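Putative PLP-dependent aminotransferase (Bacillus cereus ATCC 10987, PDB 3JU7) probably acts as a pyridoxal phosphate-dependent transaminase of the DegT/DnrJ/EryC1 family, and binds calcium ions. Local coordinates at residues V15-D20 and M247-D252; F193-G198 and A240-A245. One frame throughout, in Å; residues are numbered along the deposited sequence.

Contact 1: residues V15-D20 and M247-D252; sequences VIEYLD and MKKWDD. With CA (calcium ion), chain C; CA (calcium ion), chain E.
E17 and K248 are tied together twice, once through the backbone of the glutamate and once through its carboxylate. The K248 chain runs extended from CB to its ammonium group, long enough to bridge backbones whose nearest CA atoms, those of E17 and K248, lie 9.0 Å apart. Its NZ donates to E17 O at 2.8 Å, in the carbonyl plane on a lone pair, with a C=O...N angle of 139°. From the same place NZ forms a looser salt bridge to E17 OE1 (3.5 Å), and the neighbouring CE lies against that oxygen at 3.4 Å.

The other carboxylate oxygen serves K249. Two kinks in its chain (chi2 -64°, chi3 -77°) curve this lysine on its way out, and it crosses the E17 side chain at about a right angle, bringing its NZ to 3.5 Å from E17 OE2. One carboxylate is thus shared between two ammonium groups, one per oxygen, which would be expected to steady its negative charge at this surface position.

K248 also reaches toward the metal site: its NZ donates to water 1 at 3.0 Å, and that water is a ligand of one of two calcium ions joined by D20 OD2. The three residues make a surface salt-bridge network, pinning the turn before helix 19-28 to the junction of helices 237-248 and 250-270, next to a calcium site bridged by an aspartate.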
ATOM      1  N   VAL A  15      -9.661   3.001  21.264  1.00 22.96           N
ATOM      2  CA  VAL A  15     -10.326   4.093  20.544  1.00 21.49           C
ATOM      3  C   VAL A  15     -10.470   5.403  21.372  1.00 18.84           C
ATOM      4  O   VAL A  15     -10.316   6.491  20.822  1.00 19.72           O
ATOM      5  CB  VAL A  15     -11.695   3.677  19.935  1.00 23.82           C
ATOM      6  CG1 VAL A  15     -12.671   3.109  21.027  1.00 18.97           C
ATOM      7  CG2 VAL A  15     -12.294   4.873  19.135  1.00 21.91           C
ATOM      8  N   ILE A  16     -10.687   5.319  22.674  1.00 18.20           N
ATOM      9  CA  ILE A  16     -10.925   6.570  23.439  1.00 20.08           C
ATOM     10  C   ILE A  16      -9.726   7.554  23.272  1.00 20.46           C
ATOM     11  O   ILE A  16      -9.905   8.752  23.282  1.00 17.84           O
ATOM     12  CB  ILE A  16     -11.230   6.284  24.935  1.00 19.71           C
ATOM     13  CG1 ILE A  16     -11.847   7.496  25.658  1.00 23.72           C
ATOM     14  CG2 ILE A  16      -9.960   5.871  25.688  1.00 17.84           C
ATOM     15  CD1 ILE A  16     -13.284   7.747  25.412  1.00 21.26           C
ATOM     16  N   GLU A  17      -8.525   7.002  23.074  1.00 22.01           N
ATOM     17  CA  GLU A  17      -7.274   7.759  22.979  1.00 20.68           C
ATOM     18  C   GLU A  17      -7.090   8.577  21.707  1.00 20.58           C
ATOM     19  O   GLU A  17      -6.349   9.541  21.741  1.00 23.60           O
ATOM     20  CB  GLU A  17      -6.078   6.805  23.142  1.00 19.74           C
ATOM     21  CG  GLU A  17      -6.003   6.074  24.482  1.00 24.81           C
ATOM     22  CD  GLU A  17      -5.813   6.990  25.689  1.00 30.41           C
ATOM     23  OE1 GLU A  17      -5.565   8.211  25.522  1.00 40.35           O
ATOM     24  OE2 GLU A  17      -5.911   6.494  26.822  1.00 37.69           O
ATOM     25  N   TYR A  18      -7.747   8.194  20.600  1.00 22.23           N
ATOM     26  CA  TYR A  18      -7.743   9.004  19.376  1.00 21.07           C
ATOM     27  C   TYR A  18      -9.145   9.448  18.894  1.00 22.88           C
ATOM     28  O   TYR A  18      -9.305   9.786  17.734  1.00 22.55           O
ATOM     29  CB  TYR A  18      -6.991   8.291  18.238  1.00 24.02           C
ATOM     30  CG  TYR A  18      -7.492   6.907  17.946  1.00 22.28           C
ATOM     31  CD1 TYR A  18      -7.003   5.821  18.642  1.00 23.83           C
ATOM     32  CD2 TYR A  18      -8.492   6.703  17.014  1.00 19.51           C
ATOM     33  CE1 TYR A  18      -7.485   4.552  18.397  1.00 24.36           C
ATOM     34  CE2 TYR A  18      -8.988   5.455  16.763  1.00 24.95           C
ATOM     35  CZ  TYR A  18      -8.488   4.379  17.445  1.00 24.61           C
ATOM     36  OH  TYR A  18      -9.003   3.152  17.186  1.00 17.58           O
ATOM     37  N   LEU A  19     -10.142   9.488  19.778  1.00 20.26           N
ATOM     38  CA  LEU A  19     -11.503   9.828  19.348  1.00 20.34           C
ATOM     39  C   LEU A  19     -11.590  11.316  18.995  1.00 20.62           C
ATOM     40  O   LEU A  19     -12.179  11.670  17.999  1.00 21.13           O
ATOM     41  CB  LEU A  19     -12.533   9.442  20.417  1.00 21.65           C
ATOM     42  CG  LEU A  19     -14.006   9.249  20.047  1.00 29.28           C
ATOM     43  CD1 LEU A  19     -14.154   8.427  18.780  1.00 29.31           C
ATOM     44  CD2 LEU A  19     -14.732   8.535  21.189  1.00 25.71           C
ATOM     45  N   ASP A  20     -11.015  12.177  19.821  1.00 18.30           N
ATOM     46  CA  ASP A  20     -10.861  13.585  19.465  1.00 21.63           C
ATOM     47  C   ASP A  20     -10.316  13.815  18.065  1.00 21.20           C
ATOM     48  O   ASP A  20     -10.833  14.629  17.336  1.00 23.64           O
ATOM     49  CB  ASP A  20      -9.924  14.269  20.437  1.00 17.82           C
ATOM     50  CG  ASP A  20     -10.520  14.416  21.783  1.00 21.97           C
ATOM     51  OD1 ASP A  20     -11.753  14.203  21.983  1.00 20.25           O
ATOM     52  OD2 ASP A  20      -9.758  14.772  22.671  1.00 24.40           O
HETATM   53  N   MSE A 247       1.985   8.001  19.919  1.00 31.73           N
HETATM   54  CA  MSE A 247       3.072   8.840  20.386  1.00 33.35           C
HETATM   55  C   MSE A 247       2.830   9.257  21.826  1.00 33.07           C
HETATM   56  O   MSE A 247       3.772   9.339  22.594  1.00 31.22           O
HETATM   57  CB  MSE A 247       3.272  10.130  19.545  1.00 33.55           C
HETATM   58  CG  MSE A 247       3.906   9.942  18.179  1.00 40.54           C
HETATM   59 SE   MSE A 247       5.767   9.440  18.296  0.75 45.27          SE
HETATM   60  CE  MSE A 247       6.340  11.101  19.098  1.00 41.84           C
ATOM     61  N   LYS A 248       1.594   9.555  22.200  1.00 33.80           N
ATOM     62  CA  LYS A 248       1.379  10.020  23.563  1.00 36.03           C
ATOM     63  C   LYS A 248       1.532   8.876  24.591  1.00 37.43           C
ATOM     64  O   LYS A 248       1.954   9.100  25.727  1.00 40.20           O
ATOM     65  CB  LYS A 248       0.077  10.844  23.680  1.00 36.15           C
ATOM     66  CG  LYS A 248      -1.238  10.106  23.939  1.00 46.05           C
ATOM     67  CD  LYS A 248      -2.483  11.080  24.014  1.00 46.64           C
ATOM     68  CE  LYS A 248      -3.830  10.364  23.584  1.00 40.72           C
ATOM     69  NZ  LYS A 248      -5.098  11.174  23.634  1.00 42.52           N
ATOM     70  N   LYS A 249       1.246   7.637  24.186  1.00 37.38           N
ATOM     71  CA  LYS A 249       1.363   6.487  25.099  1.00 36.07           C
ATOM     72  C   LYS A 249       2.656   5.714  24.884  1.00 34.17           C
ATOM     73  O   LYS A 249       2.834   4.606  25.435  1.00 33.87           O
ATOM     74  CB  LYS A 249       0.184   5.520  24.912  1.00 35.84           C
ATOM     75  CG  LYS A 249      -1.177   6.187  24.894  1.00 41.18           C
ATOM     76  CD  LYS A 249      -1.526   6.855  26.201  1.00 43.78           C
ATOM     77  CE  LYS A 249      -1.948   5.861  27.252  1.00 43.84           C
ATOM     78  NZ  LYS A 249      -2.734   6.556  28.322  1.00 43.65           N
ATOM     79  N   TRP A 250       3.557   6.272  24.076  1.00 30.75           N
ATOM     80  CA  TRP A 250       4.736   5.537  23.698  1.00 29.77           C
ATOM     81  C   TRP A 250       5.672   5.263  24.872  1.00 31.22           C
ATOM     82  O   TRP A 250       6.334   4.233  24.879  1.00 28.40           O
ATOM     83  CB  TRP A 250       5.494   6.265  22.607  1.00 28.70           C
ATOM     84  CG  TRP A 250       6.793   5.612  22.323  1.00 23.46           C
ATOM     85  CD1 TRP A 250       8.022   6.132  22.512  1.00 28.30           C
ATOM     86  CD2 TRP A 250       6.987   4.288  21.838  1.00 27.46           C
ATOM     87  NE1 TRP A 250       8.985   5.234  22.134  1.00 24.86           N
ATOM     88  CE2 TRP A 250       8.373   4.089  21.715  1.00 27.24           C
ATOM     89  CE3 TRP A 250       6.118   3.260  21.469  1.00 31.77           C
ATOM     90  CZ2 TRP A 250       8.924   2.888  21.275  1.00 30.26           C
ATOM     91  CZ3 TRP A 250       6.668   2.057  21.008  1.00 33.26           C
ATOM     92  CH2 TRP A 250       8.056   1.890  20.914  1.00 33.66           C
ATOM     93  N   ASP A 251       5.723   6.174  25.854  1.00 33.57           N
ATOM     94  CA  ASP A 251       6.615   5.998  27.007  1.00 36.13           C
ATOM     95  C   ASP A 251       6.152   4.773  27.760  1.00 33.44           C
ATOM     96  O   ASP A 251       6.960   3.942  28.131  1.00 32.82           O
ATOM     97  CB  ASP A 251       6.623   7.213  27.955  1.00 38.52           C
ATOM     98  CG  ASP A 251       7.846   7.208  28.908  1.00 52.59           C
ATOM     99  OD1 ASP A 251       8.999   7.295  28.404  1.00 69.26           O
ATOM    100  OD2 ASP A 251       7.670   7.121  30.159  1.00 65.45           O
ATOM    101  N   ASP A 252       4.839   4.672  27.944  1.00 31.85           N
ATOM    102  CA  ASP A 252       4.224   3.522  28.576  1.00 32.05           C
ATOM    103  C   ASP A 252       4.548   2.243  27.803  1.00 32.99           C
ATOM    104  O   ASP A 252       5.031   1.272  28.388  1.00 33.43           O
ATOM    105  CB  ASP A 252       2.721   3.695  28.669  1.00 34.60           C
ATOM    106  CG  ASP A 252       2.308   4.895  29.523  1.00 39.33           C
ATOM    107  OD1 ASP A 252       3.187   5.653  29.988  1.00 54.58           O
ATOM    108  OD2 ASP A 252       1.086   5.085  29.723  1.00 53.32           O
TER
HETATM  109 CA    CA C 377      -7.198  14.945  22.841  1.00 55.99          CA
HETATM  110 CA    CA E 379      -9.751  14.691  25.167  1.00 49.19          CA
HETATM  111  O   HOH W   1      -6.945  12.686  21.792  1.00 26.54           O
HETATM  112  O   HOH W   2      -6.923  13.691  25.263  1.00 31.48           O
HETATM  113  O   HOH W   3     -10.233  12.369  25.063  1.00 19.67           O
HETATM  114  O   HOH W   4      -9.280  17.365  24.664  1.00 36.10           O

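Contact 2: residues F193-G198 and A240-A245; sequences FGIGEG and AAIGIA
I195 and I242 form the apolar centre of this buried contact, at the point where the loop comes nearest the helix: their CA atoms are 5.9 Å apart. The touch is made by branches close to the backbone, CB of I195 meeting the CG2 methyl of I242 at 3.7 Å. That methyl stands anti to the backbone N of I242, and CD1 at the end of the other branch lies 4.0 Å from I195 O. Beta-branched residues suit so close an approach, because they fill the space beside the main chain.

A second kind of packing sets side chains against bare helix backbone. With no side chain on G243, the CG2 methyl of I195 settles 3.9 Å from G243 CA, and the F193 ring presents its edge, with CZ 3.8 Å from G243 O and that oxygen near the ring plane. The carbonyl oxygen thus faces the slightly positive rim of the ring rather than its electron-rich face. F193 CG lies anti to the backbone N (chi1 -162°), swinging the ring toward the helix, where it also joins an aromatic cluster with F166, F187 and W250.

At the backbone angles of G196 (phi 130°, psi -101°) a CB would be jammed against I195 O, which calls for glycine. The segment belongs to the loop after strand 182-186, two residues past K191, the unmodelled lysine predicted to carry the cofactor; hydrophobic packing against helix 237-248 thus anchors a segment adjoining the probable active site of a PLP-dependent aminotransferase.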
ATOM      1  N   PHE A 193       5.949  -0.007  17.946  1.00 21.91           N
ATOM      2  CA  PHE A 193       5.115   1.180  17.676  1.00 22.44           C
ATOM      3  C   PHE A 193       4.050   0.753  16.667  1.00 23.50           C
ATOM      4  O   PHE A 193       4.200   0.985  15.475  1.00 24.09           O
ATOM      5  CB  PHE A 193       5.949   2.338  17.136  1.00 24.33           C
ATOM      6  CG  PHE A 193       5.281   3.688  17.249  1.00 18.57           C
ATOM      7  CD1 PHE A 193       4.294   4.079  16.355  1.00 22.12           C
ATOM      8  CD2 PHE A 193       5.684   4.592  18.237  1.00 24.02           C
ATOM      9  CE1 PHE A 193       3.676   5.344  16.487  1.00 21.49           C
ATOM     10  CE2 PHE A 193       5.114   5.813  18.355  1.00 18.10           C
ATOM     11  CZ  PHE A 193       4.097   6.195  17.493  1.00 20.98           C
ATOM     12  N   GLY A 194       2.959   0.158  17.154  1.00 22.45           N
ATOM     13  CA  GLY A 194       1.992  -0.482  16.285  1.00 21.90           C
ATOM     14  C   GLY A 194       0.640   0.171  16.259  1.00 23.05           C
ATOM     15  O   GLY A 194       0.002   0.341  17.321  1.00 25.30           O
ATOM     16  N   ILE A 195       0.176   0.514  15.051  1.00 23.29           N
ATOM     17  CA  ILE A 195      -1.107   1.187  14.872  1.00 23.37           C
ATOM     18  C   ILE A 195      -2.127   0.418  14.039  1.00 26.40           C
ATOM     19  O   ILE A 195      -3.287   0.834  13.974  1.00 26.59           O
ATOM     20  CB  ILE A 195      -0.920   2.574  14.251  1.00 24.14           C
ATOM     21  CG1 ILE A 195      -0.618   2.471  12.755  1.00 27.20           C
ATOM     22  CG2 ILE A 195       0.195   3.328  15.018  1.00 17.67           C
ATOM     23  CD1 ILE A 195      -0.338   3.826  12.079  1.00 25.09           C
ATOM     24  N   GLY A 196      -1.721  -0.709  13.445  1.00 26.91           N
ATOM     25  CA  GLY A 196      -2.546  -1.421  12.467  1.00 26.53           C
ATOM     26  C   GLY A 196      -1.689  -1.683  11.244  1.00 24.52           C
ATOM     27  O   GLY A 196      -0.878  -2.582  11.253  1.00 26.46           O
ATOM     28  N   GLU A 197      -1.871  -0.875  10.212  1.00 23.35           N
ATOM     29  CA  GLU A 197      -0.973  -0.815   9.066  1.00 22.15           C
ATOM     30  C   GLU A 197      -0.415   0.611   8.936  1.00 21.96           C
ATOM     31  O   GLU A 197      -1.129   1.602   9.121  1.00 23.84           O
ATOM     32  CB  GLU A 197      -1.691  -1.200   7.786  1.00 19.71           C
ATOM     33  CG  GLU A 197      -2.136  -2.656   7.729  1.00 21.60           C
ATOM     34  CD  GLU A 197      -1.028  -3.651   7.373  1.00 24.25           C
ATOM     35  OE1 GLU A 197       0.047  -3.254   6.879  1.00 25.07           O
ATOM     36  OE2 GLU A 197      -1.260  -4.862   7.558  1.00 24.64           O
ATOM     37  N   GLY A 198       0.882   0.699   8.682  1.00 19.71           N
ATOM     38  CA  GLY A 198       1.536   1.971   8.512  1.00 22.54           C
ATOM     39  C   GLY A 198       3.054   1.830   8.488  1.00 22.88           C
ATOM     40  O   GLY A 198       3.595   0.769   8.736  1.00 25.18           O
ATOM     41  N   ALA A 240      -3.087   8.035  10.730  1.00 23.62           N
ATOM     42  CA  ALA A 240      -2.318   9.100  11.435  1.00 22.26           C
ATOM     43  C   ALA A 240      -2.887   9.413  12.806  1.00 21.28           C
ATOM     44  O   ALA A 240      -2.142   9.692  13.742  1.00 22.41           O
ATOM     45  CB  ALA A 240      -2.272  10.351  10.626  1.00 20.38           C
ATOM     46  N   ALA A 241      -4.216   9.392  12.924  1.00 22.66           N
ATOM     47  CA  ALA A 241      -4.906   9.631  14.208  1.00 20.02           C
ATOM     48  C   ALA A 241      -4.407   8.648  15.271  1.00 21.49           C
ATOM     49  O   ALA A 241      -4.049   9.048  16.376  1.00 20.22           O
ATOM     50  CB  ALA A 241      -6.437   9.492  14.037  1.00 16.96           C
ATOM     51  N   ILE A 242      -4.349   7.361  14.911  1.00 20.56           N
ATOM     52  CA  ILE A 242      -3.878   6.349  15.845  1.00 21.88           C
ATOM     53  C   ILE A 242      -2.381   6.570  16.103  1.00 23.35           C
ATOM     54  O   ILE A 242      -1.930   6.495  17.236  1.00 22.45           O
ATOM     55  CB  ILE A 242      -4.182   4.900  15.369  1.00 21.86           C
ATOM     56  CG1 ILE A 242      -5.701   4.741  15.170  1.00 20.40           C
ATOM     57  CG2 ILE A 242      -3.692   3.900  16.400  1.00 17.25           C
ATOM     58  CD1 ILE A 242      -6.197   3.348  15.050  1.00 22.77           C
ATOM     59  N   GLY A 243      -1.617   6.882  15.064  1.00 20.72           N
ATOM     60  CA  GLY A 243      -0.205   7.165  15.269  1.00 21.68           C
ATOM     61  C   GLY A 243       0.031   8.257  16.287  1.00 20.95           C
ATOM     62  O   GLY A 243       0.882   8.125  17.186  1.00 22.09           O
ATOM     63  N   ILE A 244      -0.705   9.354  16.178  1.00 21.41           N
ATOM     64  CA  ILE A 244      -0.538  10.447  17.155  1.00 21.25           C
ATOM     65  C   ILE A 244      -0.815   9.995  18.590  1.00 22.63           C
ATOM     66  O   ILE A 244      -0.147  10.444  19.541  1.00 26.29           O
ATOM     67  CB  ILE A 244      -1.494  11.651  16.859  1.00 23.22           C
ATOM     68  CG1 ILE A 244      -1.004  12.443  15.651  1.00 27.66           C
ATOM     69  CG2 ILE A 244      -1.677  12.593  18.129  1.00 17.40           C
ATOM     70  CD1 ILE A 244      -1.992  13.502  15.241  1.00 24.01           C
ATOM     71  N   ALA A 245      -1.842   9.164  18.757  1.00 21.78           N
ATOM     72  CA  ALA A 245      -2.228   8.684  20.080  1.00 24.30           C
ATOM     73  C   ALA A 245      -1.186   7.720  20.580  1.00 22.95           C
ATOM     74  O   ALA A 245      -0.993   7.602  21.780  1.00 24.03           O
ATOM     75  CB  ALA A 245      -3.641   8.003  20.063  1.00 23.25           C
TER

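Helix 237-248 takes part in both contacts, whose centres are only 9 Å apart: its last turn gives K248 to contact 1, with K249 just beyond it, and its preceding turns serve contact 2. Along the chain contact 2 falls between the two segments of contact 1, which are 227 residues apart. They also touch directly, Y18 CZ packing on I242 CD1 at 3.5 Å and W250 CE3 on F193 CD2, likewise at 3.5 Å. One is polar and at the surface beside the calcium ions, the other apolar and buried. Together they join the N-terminal region to the loop between strands 182-186 and 199-203, and both reach the second subunit, whose Y238 packs on Y18 and I242.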